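Local coordinates for ribonucleoside-diphosphate reductase (Sulfolobus acidocaldarius DSM 639, PDB 6QRZ), which is an R2-like ligand-binding oxidase with a manganese-iron cofactor, and may have the ribonucleoside-diphosphate reductase activity of its wider family, at residues D77-L82 and P276-T280; L88-G92 and N154-Q158; V98-L103 and M169-R173; T186-Y191 and Q257-V262. All blocks are in the same frame, centred on the assembly; numbering follows the deposited sequence.

Interaction 1: D77-L82 and P276-T280; sequences DEKNYL and PFGLT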
loop_
_atom_site.group_PDB
_atom_site.type_symbol
_atom_site.label_atom_id
_atom_site.label_comp_id
_atom_site.label_asym_id
_atom_site.label_seq_id
_atom_site.Cartn_x
_atom_site.Cartn_y
_atom_site.Cartn_z
ATOM N N ASP A 77 -4.279 -36.810 -7.585
ATOM C CA ASP A 77 -3.135 -36.443 -6.760
ATOM C C ASP A 77 -2.457 -35.178 -7.277
ATOM O O ASP A 77 -1.998 -34.350 -6.483
ATOM C CB ASP A 77 -2.138 -37.601 -6.700
ATOM C CG ASP A 77 -1.108 -37.430 -5.598
ATOM O OD1 ASP A 77 -1.236 -36.478 -4.799
ATOM O OD2 ASP A 77 -0.170 -38.251 -5.529
ATOM N N GLU A 78 -2.382 -35.015 -8.601
ATOM C CA GLU A 78 -1.780 -33.811 -9.164
ATOM C C GLU A 78 -2.607 -32.575 -8.831
ATOM O O GLU A 78 -2.052 -31.498 -8.580
ATOM C CB GLU A 78 -1.615 -33.960 -10.675
ATOM C CG GLU A 78 -0.580 -34.996 -11.087
ATOM C CD GLU A 78 -0.545 -35.224 -12.586
ATOM O OE1 GLU A 78 -1.380 -34.631 -13.298
ATOM O OE2 GLU A 78 0.318 -35.998 -13.051
ATOM N N LYS A 79 -3.937 -32.708 -8.826
ATOM C CA LYS A 79 -4.783 -31.604 -8.388
ATOM C C LYS A 79 -4.636 -31.350 -6.893
ATOM O O LYS A 79 -4.845 -30.222 -6.434
ATOM C CB LYS A 79 -6.245 -31.887 -8.735
ATOM C CG LYS A 79 -6.546 -31.887 -10.224
ATOM C CD LYS A 79 -8.036 -32.042 -10.487
ATOM C CE LYS A 79 -8.567 -33.354 -9.935
ATOM N NZ LYS A 79 -10.019 -33.525 -10.215
ATOM N N ASN A 80 -4.276 -32.380 -6.124
ATOM C CA ASN A 80 -4.130 -32.215 -4.681
ATOM C C ASN A 80 -2.855 -31.454 -4.339
ATOM O O ASN A 80 -2.860 -30.591 -3.453
ATOM C CB ASN A 80 -4.148 -33.582 -3.997
ATOM C CG ASN A 80 -4.257 -33.481 -2.488
ATOM O OD1 ASN A 80 -4.504 -32.407 -1.941
ATOM N ND2 ASN A 80 -4.085 -34.609 -1.807
ATOM N N TYR A 81 -1.754 -31.757 -5.031
ATOM C CA TYR A 81 -0.503 -31.054 -4.761
ATOM C C TYR A 81 -0.531 -29.639 -5.323
ATOM O O TYR A 81 -0.009 -28.709 -4.699
ATOM C CB TYR A 81 0.676 -31.837 -5.337
ATOM C CG TYR A 81 2.011 -31.152 -5.153
ATOM C CD1 TYR A 81 2.662 -31.176 -3.926
ATOM C CD2 TYR A 81 2.624 -30.486 -6.206
ATOM C CE1 TYR A 81 3.882 -30.551 -3.752
ATOM C CE2 TYR A 81 3.846 -29.858 -6.042
ATOM C CZ TYR A 81 4.469 -29.894 -4.813
ATOM O OH TYR A 81 5.685 -29.273 -4.643
ATOM N N LEU A 82 -1.128 -29.458 -6.505
ATOM C CA LEU A 82 -1.247 -28.118 -7.073
ATOM C C LEU A 82 -2.104 -27.227 -6.185
ATOM O O LEU A 82 -1.747 -26.073 -5.921
ATOM C CB LEU A 82 -1.824 -28.198 -8.487
ATOM C CG LEU A 82 -1.814 -26.929 -9.345
ATOM C CD1 LEU A 82 -1.596 -27.285 -10.805
ATOM C CD2 LEU A 82 -3.105 -26.137 -9.185
ATOM N N PRO A 276 4.349 -35.627 -7.348
ATOM C CA PRO A 276 3.766 -35.625 -8.696
ATOM C C PRO A 276 4.466 -34.658 -9.637
ATOM O O PRO A 276 5.478 -34.049 -9.275
ATOM C CB PRO A 276 2.314 -35.204 -8.446
ATOM C CG PRO A 276 2.393 -34.357 -7.224
ATOM C CD PRO A 276 3.480 -34.952 -6.369
ATOM N N PHE A 277 3.929 -34.521 -10.852
ATOM C CA PHE A 277 4.463 -33.614 -11.869
ATOM C C PHE A 277 5.922 -33.918 -12.202
ATOM O O PHE A 277 6.657 -33.043 -12.666
ATOM C CB PHE A 277 4.314 -32.148 -11.446
ATOM C CG PHE A 277 2.890 -31.717 -11.234
ATOM C CD1 PHE A 277 2.081 -31.404 -12.312
ATOM C CD2 PHE A 277 2.364 -31.612 -9.956
ATOM C CE1 PHE A 277 0.770 -31.003 -12.125
ATOM C CE2 PHE A 277 1.051 -31.209 -9.759
ATOM C CZ PHE A 277 0.254 -30.904 -10.847
ATOM N N GLY A 278 6.352 -35.158 -11.978
ATOM C CA GLY A 278 7.737 -35.524 -12.212
ATOM C C GLY A 278 8.725 -34.831 -11.303
ATOM O O GLY A 278 9.875 -34.610 -11.698
ATOM N N LEU A 279 8.307 -34.475 -10.091
ATOM C CA LEU A 279 9.166 -33.775 -9.149
ATOM C C LEU A 279 9.880 -34.764 -8.239
ATOM O O LEU A 279 9.289 -35.743 -7.775
ATOM C CB LEU A 279 8.353 -32.789 -8.309
ATOM C CG LEU A 279 7.739 -31.603 -9.055
ATOM C CD1 LEU A 279 6.862 -30.782 -8.123
ATOM C CD2 LEU A 279 8.827 -30.738 -9.671
ATOM N N THR A 280 11.160 -34.497 -7.988
ATOM C CA THR A 280 11.977 -35.311 -7.098
ATOM C C THR A 280 12.082 -34.639 -5.740
ATOM O O THR A 280 12.395 -33.440 -5.676
ATOM C CB THR A 280 13.373 -35.511 -7.685
ATOM O OG1 THR A 280 13.266 -36.130 -8.974
ATOM C CG2 THR A 280 14.218 -36.391 -6.776
#

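Interaction 2: L88-G92 and N154-Q158; sequences LFMAG and NPWYQ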
loop_
_atom_site.group_PDB
_atom_site.type_symbol
_atom_site.label_atom_id
_atom_site.label_comp_id
_atom_site.label_asym_id
_atom_site.label_seq_id
_atom_site.Cartn_x
_atom_site.Cartn_y
_atom_site.Cartn_z
ATOM N N LEU A 88 -0.647 -22.564 -0.240
ATOM C CA LEU A 88 0.463 -22.048 0.552
ATOM C C LEU A 88 0.732 -20.583 0.231
ATOM O O LEU A 88 0.869 -19.754 1.137
ATOM C CB LEU A 88 1.715 -22.893 0.315
ATOM C CG LEU A 88 1.639 -24.343 0.794
ATOM C CD1 LEU A 88 2.949 -25.067 0.528
ATOM C CD2 LEU A 88 1.276 -24.400 2.269
ATOM N N PHE A 89 0.810 -20.243 -1.057
ATOM C CA PHE A 89 1.042 -18.853 -1.433
ATOM C C PHE A 89 -0.128 -17.970 -1.016
ATOM O O PHE A 89 0.061 -16.948 -0.349
ATOM C CB PHE A 89 1.296 -18.747 -2.937
ATOM C CG PHE A 89 2.673 -19.180 -3.349
ATOM C CD1 PHE A 89 3.756 -18.330 -3.189
ATOM C CD2 PHE A 89 2.887 -20.433 -3.900
ATOM C CE1 PHE A 89 5.026 -18.724 -3.567
ATOM C CE2 PHE A 89 4.154 -20.833 -4.280
ATOM C CZ PHE A 89 5.224 -19.976 -4.114
ATOM N N MET A 90 -1.352 -18.365 -1.386
ATOM C CA MET A 90 -2.525 -17.555 -1.069
ATOM C C MET A 90 -2.646 -17.310 0.430
ATOM O O MET A 90 -3.090 -16.237 0.859
ATOM C CB MET A 90 -3.788 -18.231 -1.602
ATOM C CG MET A 90 -5.044 -17.394 -1.454
ATOM S SD MET A 90 -6.532 -18.311 -1.884
ATOM C CE MET A 90 -6.519 -19.574 -0.615
ATOM N N ALA A 91 -2.256 -18.292 1.245
ATOM C CA ALA A 91 -2.208 -18.074 2.687
ATOM C C ALA A 91 -1.119 -17.074 3.053
ATOM O O ALA A 91 -1.308 -16.239 3.945
ATOM C CB ALA A 91 -1.978 -19.399 3.412
ATOM N N GLY A 92 0.021 -17.141 2.372
ATOM C CA GLY A 92 1.135 -16.265 2.667
ATOM C C GLY A 92 0.967 -14.858 2.141
ATOM O O GLY A 92 1.361 -13.896 2.806
ATOM N N ASN A 154 1.450 -29.595 6.338
ATOM C CA ASN A 154 2.820 -29.132 6.558
ATOM C C ASN A 154 2.848 -28.196 7.759
ATOM O O ASN A 154 2.487 -27.014 7.644
ATOM C CB ASN A 154 3.378 -28.449 5.313
ATOM C CG ASN A 154 2.338 -27.630 4.582
ATOM O OD1 ASN A 154 1.264 -27.353 5.114
ATOM N ND2 ASN A 154 2.649 -27.238 3.352
ATOM N N PRO A 155 3.276 -28.684 8.926
ATOM C CA PRO A 155 3.290 -27.823 10.119
ATOM C C PRO A 155 4.378 -26.766 10.096
ATOM O O PRO A 155 4.274 -25.789 10.848
ATOM C CB PRO A 155 3.503 -28.817 11.266
ATOM C CG PRO A 155 4.260 -29.934 10.637
ATOM C CD PRO A 155 3.747 -30.048 9.224
ATOM N N TRP A 156 5.420 -26.929 9.274
ATOM C CA TRP A 156 6.422 -25.874 9.147
ATOM C C TRP A 156 5.796 -24.583 8.645
ATOM O O TRP A 156 6.219 -23.490 9.037
ATOM C CB TRP A 156 7.551 -26.316 8.211
ATOM C CG TRP A 156 7.141 -26.435 6.768
ATOM C CD1 TRP A 156 6.748 -27.569 6.120
ATOM C CD2 TRP A 156 7.086 -25.380 5.797
ATOM N NE1 TRP A 156 6.451 -27.287 4.807
ATOM C CE2 TRP A 156 6.648 -25.950 4.585
ATOM C CE3 TRP A 156 7.359 -24.008 5.837
ATOM C CZ2 TRP A 156 6.480 -25.197 3.424
ATOM C CZ3 TRP A 156 7.192 -23.264 4.684
ATOM C CH2 TRP A 156 6.757 -23.859 3.494
ATOM N N TYR A 157 4.788 -24.692 7.778
ATOM C CA TYR A 157 4.063 -23.521 7.311
ATOM C C TYR A 157 3.193 -22.917 8.404
ATOM O O TYR A 157 2.871 -21.727 8.341
ATOM C CB TYR A 157 3.213 -23.895 6.097
ATOM C CG TYR A 157 2.695 -22.710 5.325
ATOM C CD1 TYR A 157 3.511 -22.032 4.432
ATOM C CD2 TYR A 157 1.391 -22.272 5.487
ATOM C CE1 TYR A 157 3.041 -20.950 3.723
ATOM C CE2 TYR A 157 0.912 -21.190 4.783
ATOM C CZ TYR A 157 1.740 -20.533 3.903
ATOM O OH TYR A 157 1.265 -19.452 3.202
ATOM N N GLN A 158 2.806 -23.716 9.401
ATOM C CA GLN A 158 2.094 -23.186 10.557
ATOM C C GLN A 158 3.048 -22.516 11.537
ATOM O O GLN A 158 2.709 -21.491 12.138
ATOM C CB GLN A 158 1.320 -24.309 11.253
ATOM C CG GLN A 158 0.666 -23.902 12.563
ATOM C CD GLN A 158 0.107 -25.086 13.327
ATOM O OE1 GLN A 158 0.410 -26.239 13.019
ATOM N NE2 GLN A 158 -0.718 -24.807 14.330
#

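Interaction 3: V98-L103 and M169-R173; sequences VDITPL and MWKLR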
loop_
_atom_site.group_PDB
_atom_site.type_symbol
_atom_site.label_atom_id
_atom_site.label_comp_id
_atom_site.label_asym_id
_atom_site.label_seq_id
_atom_site.Cartn_x
_atom_site.Cartn_y
_atom_site.Cartn_z
ATOM N N VAL A 98 -0.510 -8.157 5.680
ATOM C CA VAL A 98 -0.947 -7.599 6.953
ATOM C C VAL A 98 0.173 -7.544 7.985
ATOM O O VAL A 98 0.027 -6.830 8.990
ATOM C CB VAL A 98 -2.157 -8.370 7.519
ATOM C CG1 VAL A 98 -3.348 -8.246 6.582
ATOM C CG2 VAL A 98 -1.802 -9.825 7.736
ATOM N N ASP A 99 1.273 -8.264 7.782
ATOM C CA ASP A 99 2.444 -8.142 8.639
ATOM C C ASP A 99 3.386 -7.034 8.187
ATOM O O ASP A 99 4.379 -6.767 8.870
ATOM C CB ASP A 99 3.202 -9.472 8.696
ATOM C CG ASP A 99 2.450 -10.532 9.469
ATOM O OD1 ASP A 99 1.712 -10.170 10.409
ATOM O OD2 ASP A 99 2.590 -11.728 9.139
ATOM N N ILE A 100 3.095 -6.390 7.055
ATOM C CA ILE A 100 3.910 -5.279 6.586
ATOM C C ILE A 100 3.654 -4.018 7.399
ATOM O O ILE A 100 4.460 -3.081 7.359
ATOM C CB ILE A 100 3.636 -5.032 5.091
ATOM C CG1 ILE A 100 4.729 -4.161 4.469
ATOM C CG2 ILE A 100 2.271 -4.389 4.909
ATOM C CD1 ILE A 100 6.111 -4.762 4.568
ATOM N N THR A 101 2.553 -3.977 8.151
ATOM C CA THR A 101 2.177 -2.757 8.864
ATOM C C THR A 101 3.208 -2.325 9.904
ATOM O O THR A 101 3.539 -1.127 9.944
ATOM C CB THR A 101 0.789 -2.937 9.488
ATOM O OG1 THR A 101 -0.160 -3.238 8.458
ATOM C CG2 THR A 101 0.360 -1.671 10.211
ATOM N N PRO A 102 3.746 -3.202 10.763
ATOM C CA PRO A 102 4.783 -2.733 11.696
ATOM C C PRO A 102 6.042 -2.254 11.001
ATOM O O PRO A 102 6.687 -1.313 11.481
ATOM C CB PRO A 102 5.060 -3.965 12.569
ATOM C CG PRO A 102 3.870 -4.829 12.413
ATOM C CD PRO A 102 3.399 -4.613 11.014
ATOM N N LEU A 103 6.414 -2.874 9.880
ATOM C CA LEU A 103 7.603 -2.443 9.155
ATOM C C LEU A 103 7.403 -1.064 8.537
ATOM O O LEU A 103 8.341 -0.261 8.479
ATOM C CB LEU A 103 7.962 -3.473 8.084
ATOM C CG LEU A 103 9.237 -3.226 7.279
ATOM C CD1 LEU A 103 10.428 -3.045 8.204
ATOM C CD2 LEU A 103 9.478 -4.369 6.308
ATOM N N MET A 169 7.430 -9.604 13.134
ATOM C CA MET A 169 6.977 -8.360 12.522
ATOM C C MET A 169 6.335 -7.450 13.561
ATOM O O MET A 169 6.750 -6.300 13.740
ATOM C CB MET A 169 6.001 -8.652 11.380
ATOM C CG MET A 169 6.588 -9.477 10.247
ATOM S SD MET A 169 8.110 -8.797 9.566
ATOM C CE MET A 169 7.520 -7.266 8.852
ATOM N N TRP A 170 5.327 -7.957 14.273
ATOM C CA TRP A 170 4.639 -7.152 15.275
ATOM C C TRP A 170 5.473 -6.916 16.527
ATOM O O TRP A 170 4.994 -6.239 17.444
ATOM C CB TRP A 170 3.304 -7.803 15.639
ATOM C CG TRP A 170 2.318 -7.751 14.513
ATOM C CD1 TRP A 170 2.053 -8.736 13.607
ATOM C CD2 TRP A 170 1.478 -6.645 14.160
ATOM N NE1 TRP A 170 1.095 -8.315 12.716
ATOM C CE2 TRP A 170 0.726 -7.034 13.035
ATOM C CE3 TRP A 170 1.286 -5.365 14.691
ATOM C CZ2 TRP A 170 -0.204 -6.190 12.429
ATOM C CZ3 TRP A 170 0.364 -4.527 14.087
ATOM C CH2 TRP A 170 -0.370 -4.944 12.970
ATOM N N LYS A 171 6.695 -7.452 16.597
ATOM C CA LYS A 171 7.634 -7.014 17.620
ATOM C C LYS A 171 8.199 -5.636 17.303
ATOM O O LYS A 171 8.680 -4.949 18.210
ATOM C CB LYS A 171 8.771 -8.027 17.766
ATOM C CG LYS A 171 9.580 -7.894 19.046
ATOM C CD LYS A 171 10.657 -8.966 19.121
ATOM C CE LYS A 171 11.479 -8.844 20.395
ATOM N NZ LYS A 171 12.598 -9.827 20.427
ATOM N N LEU A 172 8.146 -5.222 16.033
ATOM C CA LEU A 172 8.557 -3.870 15.673
ATOM C C LEU A 172 7.591 -2.828 16.217
ATOM O O LEU A 172 7.989 -1.682 16.457
ATOM C CB LEU A 172 8.663 -3.741 14.154
ATOM C CG LEU A 172 9.626 -4.682 13.433
ATOM C CD1 LEU A 172 9.503 -4.518 11.927
ATOM C CD2 LEU A 172 11.046 -4.420 13.885
ATOM N N ARG A 173 6.323 -3.200 16.410
ATOM C CA ARG A 173 5.344 -2.249 16.929
ATOM C C ARG A 173 5.678 -1.836 18.356
ATOM O O ARG A 173 5.562 -0.657 18.711
ATOM C CB ARG A 173 3.940 -2.851 16.859
ATOM C CG ARG A 173 2.835 -1.904 17.308
ATOM C CD ARG A 173 1.465 -2.570 17.251
ATOM N NE ARG A 173 1.326 -3.634 18.241
ATOM C CZ ARG A 173 0.235 -4.378 18.392
ATOM N NH1 ARG A 173 -0.821 -4.178 17.614
ATOM N NH2 ARG A 173 0.198 -5.324 19.321
#

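Interaction 4: T186-Y191 and Q257-V262; sequences TTYNLY and QFNKLV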
loop_
_atom_site.group_PDB
_atom_site.type_symbol
_atom_site.label_atom_id
_atom_site.label_comp_id
_atom_site.label_asym_id
_atom_site.label_seq_id
_atom_site.Cartn_x
_atom_site.Cartn_y
_atom_site.Cartn_z
ATOM N N THR A 186 14.606 -10.808 7.832
ATOM C CA THR A 186 15.066 -12.166 7.553
ATOM C C THR A 186 13.905 -13.152 7.551
ATOM O O THR A 186 13.835 -14.042 6.695
ATOM C CB THR A 186 16.123 -12.588 8.573
ATOM O OG1 THR A 186 15.636 -12.345 9.898
ATOM C CG2 THR A 186 17.414 -11.814 8.361
ATOM N N THR A 187 12.983 -13.008 8.501
ATOM C CA THR A 187 11.797 -13.852 8.583
ATOM C C THR A 187 10.739 -13.480 7.552
ATOM O O THR A 187 9.651 -14.065 7.556
ATOM C CB THR A 187 11.196 -13.763 9.991
ATOM O OG1 THR A 187 12.250 -13.635 10.953
ATOM C CG2 THR A 187 10.376 -15.002 10.326
ATOM N N TYR A 188 11.032 -12.538 6.659
ATOM C CA TYR A 188 9.999 -11.972 5.805
ATOM C C TYR A 188 10.464 -11.860 4.359
ATOM O O TYR A 188 9.797 -12.361 3.448
ATOM C CB TYR A 188 9.586 -10.608 6.355
ATOM C CG TYR A 188 8.516 -9.904 5.570
ATOM C CD1 TYR A 188 7.284 -10.497 5.354
ATOM C CD2 TYR A 188 8.731 -8.631 5.065
ATOM C CE1 TYR A 188 6.301 -9.848 4.645
ATOM C CE2 TYR A 188 7.752 -7.975 4.358
ATOM C CZ TYR A 188 6.538 -8.588 4.146
ATOM O OH TYR A 188 5.553 -7.941 3.437
ATOM N N ASN A 189 11.606 -11.212 4.139
ATOM C CA ASN A 189 12.127 -11.008 2.793
ATOM C C ASN A 189 13.199 -12.011 2.400
ATOM O O ASN A 189 13.376 -12.272 1.206
ATOM C CB ASN A 189 12.699 -9.592 2.655
ATOM C CG ASN A 189 11.630 -8.522 2.735
ATOM O OD1 ASN A 189 11.624 -7.699 3.650
ATOM N ND2 ASN A 189 10.718 -8.526 1.770
ATOM N N LEU A 190 13.916 -12.580 3.369
ATOM C CA LEU A 190 15.014 -13.485 3.050
ATOM C C LEU A 190 14.520 -14.909 2.821
ATOM O O LEU A 190 14.674 -15.462 1.727
ATOM C CB LEU A 190 16.062 -13.456 4.166
ATOM C CG LEU A 190 17.143 -12.378 4.084
ATOM C CD1 LEU A 190 16.587 -10.992 4.382
ATOM C CD2 LEU A 190 18.275 -12.724 5.029
ATOM N N TYR A 191 13.932 -15.521 3.846
ATOM C CA TYR A 191 13.525 -16.916 3.747
ATOM C C TYR A 191 12.135 -17.078 3.145
ATOM O O TYR A 191 11.919 -17.975 2.324
ATOM C CB TYR A 191 13.577 -17.577 5.126
ATOM C CG TYR A 191 13.213 -19.043 5.114
ATOM C CD1 TYR A 191 14.135 -20.004 4.719
ATOM C CD2 TYR A 191 11.949 -19.469 5.504
ATOM C CE1 TYR A 191 13.807 -21.348 4.709
ATOM C CE2 TYR A 191 11.612 -20.808 5.496
ATOM C CZ TYR A 191 12.545 -21.744 5.099
ATOM O OH TYR A 191 12.212 -23.080 5.091
ATOM N N GLN A 257 18.443 -15.667 13.314
ATOM C CA GLN A 257 17.066 -15.821 12.861
ATOM C C GLN A 257 16.994 -16.681 11.605
ATOM O O GLN A 257 16.059 -17.474 11.443
ATOM C CB GLN A 257 16.439 -14.450 12.613
ATOM C CG GLN A 257 14.971 -14.505 12.235
ATOM C CD GLN A 257 14.091 -15.003 13.366
ATOM O OE1 GLN A 257 14.409 -14.818 14.541
ATOM N NE2 GLN A 257 12.981 -15.641 13.015
ATOM N N PHE A 258 17.972 -16.543 10.708
ATOM C CA PHE A 258 17.963 -17.339 9.485
ATOM C C PHE A 258 18.298 -18.799 9.765
ATOM O O PHE A 258 17.844 -19.687 9.036
ATOM C CB PHE A 258 18.938 -16.748 8.466
ATOM C CG PHE A 258 18.739 -17.263 7.071
ATOM C CD1 PHE A 258 17.638 -16.874 6.327
ATOM C CD2 PHE A 258 19.653 -18.130 6.501
ATOM C CE1 PHE A 258 17.450 -17.343 5.041
ATOM C CE2 PHE A 258 19.472 -18.601 5.216
ATOM C CZ PHE A 258 18.369 -18.208 4.486
ATOM N N ASN A 259 19.087 -19.064 10.807
ATOM C CA ASN A 259 19.324 -20.435 11.240
ATOM C C ASN A 259 18.166 -20.994 12.052
ATOM O O ASN A 259 18.037 -22.218 12.163
ATOM C CB ASN A 259 20.613 -20.517 12.061
ATOM C CG ASN A 259 21.858 -20.416 11.203
ATOM O OD1 ASN A 259 21.884 -20.893 10.068
ATOM N ND2 ASN A 259 22.900 -19.795 11.742
ATOM N N LYS A 260 17.326 -20.129 12.624
ATOM C CA LYS A 260 16.147 -20.596 13.344
ATOM C C LYS A 260 15.007 -20.936 12.393
ATOM O O LYS A 260 14.200 -21.825 12.691
ATOM C CB LYS A 260 15.697 -19.542 14.358
ATOM C CG LYS A 260 14.582 -20.003 15.287
ATOM C CD LYS A 260 14.301 -18.982 16.376
ATOM C CE LYS A 260 13.770 -17.682 15.797
ATOM N NZ LYS A 260 13.551 -16.649 16.850
ATOM N N LEU A 261 14.927 -20.252 11.251
ATOM C CA LEU A 261 13.874 -20.539 10.283
ATOM C C LEU A 261 14.099 -21.884 9.606
ATOM O O LEU A 261 13.165 -22.681 9.458
ATOM C CB LEU A 261 13.797 -19.419 9.247
ATOM C CG LEU A 261 13.310 -18.077 9.788
ATOM C CD1 LEU A 261 13.395 -17.017 8.711
ATOM C CD2 LEU A 261 11.892 -18.217 10.307
ATOM N N VAL A 262 15.337 -22.155 9.182
ATOM C CA VAL A 262 15.658 -23.443 8.579
ATOM C C VAL A 262 15.560 -24.590 9.571
ATOM O O VAL A 262 15.533 -25.754 9.157
ATOM C CB VAL A 262 17.067 -23.412 7.953
ATOM C CG1 VAL A 262 17.148 -22.333 6.882
ATOM C CG2 VAL A 262 18.120 -23.186 9.025
#

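Interaction 1: D77-L82 and P276-T280
Phe-277 lays its ring beside the first turns of helix 76-98, under the side chain of Glu-78. The Glu-78 CG sits over one ring face, 13° off the normal and 4.3 Å from the centroid of the Phe-277 ring, a CH-pi contact. Glu-78 CB follows, 3.6 Å from Phe-277 CZ. With Phe-277 CG anti to the carbonyl carbon (chi1 -61°), the ring swings back to the helix; its edge meets Tyr-81, and its CZ also touches Leu-82.

Pro-276 lies against the same turn of the helix. Its CG is 3.6 Å from Tyr-81 CB, and its CB is near Glu-78 CG. Residues 276 to 279 form a type I' beta turn, with Phe-277 and Gly-278 at its corners, in the loop that leads to helix 281-301. The turn presents Pro-276, Phe-277 and Leu-279 to one helix face.

Tyr-81 reaches across all three. Its CD2 is 3.9 Å from Phe-277 CD2, at the edge of that ring, and its CE2 is 3.8 Å from Leu-279 CD1. An alanine at Tyr-81 would keep only the CB contact with Pro-276 and would probably open a gap beside Phe-277 and Leu-279. Tyr-81 and Leu-279 also touch Thr-203 of helix 192-211.

Interaction 2: L88-G92 and N154-Q158
Leu-88 projects from helix 76-98 over the ring of Tyr-157, which comes from the first turn of helix 155-169. From Leu-88 the path is short. Its CB is 4.1 Å from Tyr-157 CE1. Next comes CG, placed anti to the carbonyl carbon (chi1 -65°), which sends the two methyls across to the other segment. CD1 approaches the side-chain amide of Asn-154. CD2 also reaches that amide, and it lies over the centre of the tyrosine ring. Leu-88 CD2 stands 3.8 Å from the Tyr-157 ring centroid, 10° off the normal, so the methyl sits almost squarely over one face in a CH-pi contact.

The edge of the same ring meets the next turn of the helix, where Ala-91 CB is 3.7 Å from Tyr-157 CE2. The phenol end reaches the backbone between Leu-88 and Gly-92, but its modelled position there is doubtful. A glycine in place of Leu-88 would remove the methyl over the ring and would probably leave Tyr-157 freer to turn.

Both segments belong to the ferritin-like helical fold of the R2 family. Phe-89 faces away from this contact, with its side chain about 6 Å from the manganese ion, and its ring meets Tyr-201 and Phe-204 of helix 192-211. Met-90 packs on helix 113-139. Ala-91 and Tyr-157 touch Thr-150 of helix 147-150, and Ala-91 also meets Thr-35 of the second subunit.

Interaction 3: V98-L103 and M169-R173
Met-169 meets Asp-99 where helix 155-169 gives way to the short helix 171-174. Its chain is bent at both chi2 and chi3, which folds the thioether back along the other segment. Met-169 CG lies 3.7 Å from Asp-99 CB. The Met-169 methyl CE reaches the Asp-99 carbonyl and is 3.9 Å from Leu-103 CB. The Met-169 carbonyl oxygen faces Pro-102 CB.

Trp-170 follows, with its indole laid against Pro-102. The Pro-102 CG sits over one face, 3.6 Å from the centroid of the six-membered ring and 21° off its normal, a CH-pi contact offset toward the rim. At the indole edge, Trp-170 NE1 gives a weak hydrogen bond to Asp-99 OD1, 3.0 Å long and bent to 132°. The carboxylate and indole planes are 82° apart, close to perpendicular. Close by, Trp-170 CZ2 is 3.5 Å from Val-98 O.

Leu-172 comes next. Its CB is 3.9 Å from Pro-102 CB. Its side chain then runs beside that of Leu-103, pointing the same way, with Leu-103 CD1 and Leu-172 CD1 4.1 Å apart. Arg-173 lies at the margin and its guanidinium leads away.

The contact joins the turn between helices 76-98 and 100-109 to the turn after helix 155-169, at the dimer interface. The buried Asp-99 OD1 also bonds to His-29 NE2 of the second subunit, its stronger partner. The contact is thus mainly apolar, and one carboxylate oxygen serves both the indole and the neighbouring chain; a positive imidazole there would probably help stabilise the carboxylate's charge.

Interaction 4: T186-Y191 and Q257-V262
Two helices of the ferritin-like R2 fold cross here steeply. The local axes of 186-190 and 257-261 lie 9.9 Å apart at a signed angle of -78°. The first helix widens into a pi-type turn, in which Tyr-191 N bonds to Thr-186 O.

Leu-261 is at the centre. Its CD1 packs 3.5 Å from Thr-187 CA and 3.6 Å from Tyr-191 CB, and its CD2 meets Thr-187 CG2 at 3.6 Å. The Leu-261 CB lies over one face of the Tyr-191 ring, offset toward the rim. Tyr-191 CG is anti to the backbone N (chi1 -178°), which carries the ring along the second helix until its CE1 is 4.1 Å from Val-262 CG1. Phe-258 brings CE1 to the edge of the Tyr-191 ring, 3.9 Å from Tyr-191 CB.

Gln-257, bent at chi2, lays its CG against both threonine hydroxyls. Thr-187 OG1 is 3.0 Å from Gln-257 NE2. The hydroxyls bond mainly within their own helix, Thr-186 to Ala-182 O and Thr-187 to Val-183 O.

Phe-258 packs on Val-292, Arg-295 and Leu-296 of helix 281-301. Helix 155-169 flanks the contact too, touching Thr-187 through Val-168 and Tyr-191 through Ile-160.

In the fold
From the N terminus, helix 76-98 is used first, by interactions 1 and 2, whose centres lie about 17 Å apart. Interaction 1 closes the longest loop, from 77-82 to 276-280, and the other three nest inside it. Interaction 2 opens next, and interaction 3 opens before it closes, so the two cross: each joins the region of helices 76-98 and 100-109 to that of helices 155-169 and 171-174. Both also touch the second subunit. Interaction 4 follows in series, tying helix 178-190 to helix 247-261. It touches interaction 3 through Tyr-188, which packs on Ile-100 and Met-169. Interactions 1 and 3 lie on opposite sides of the chain's centre.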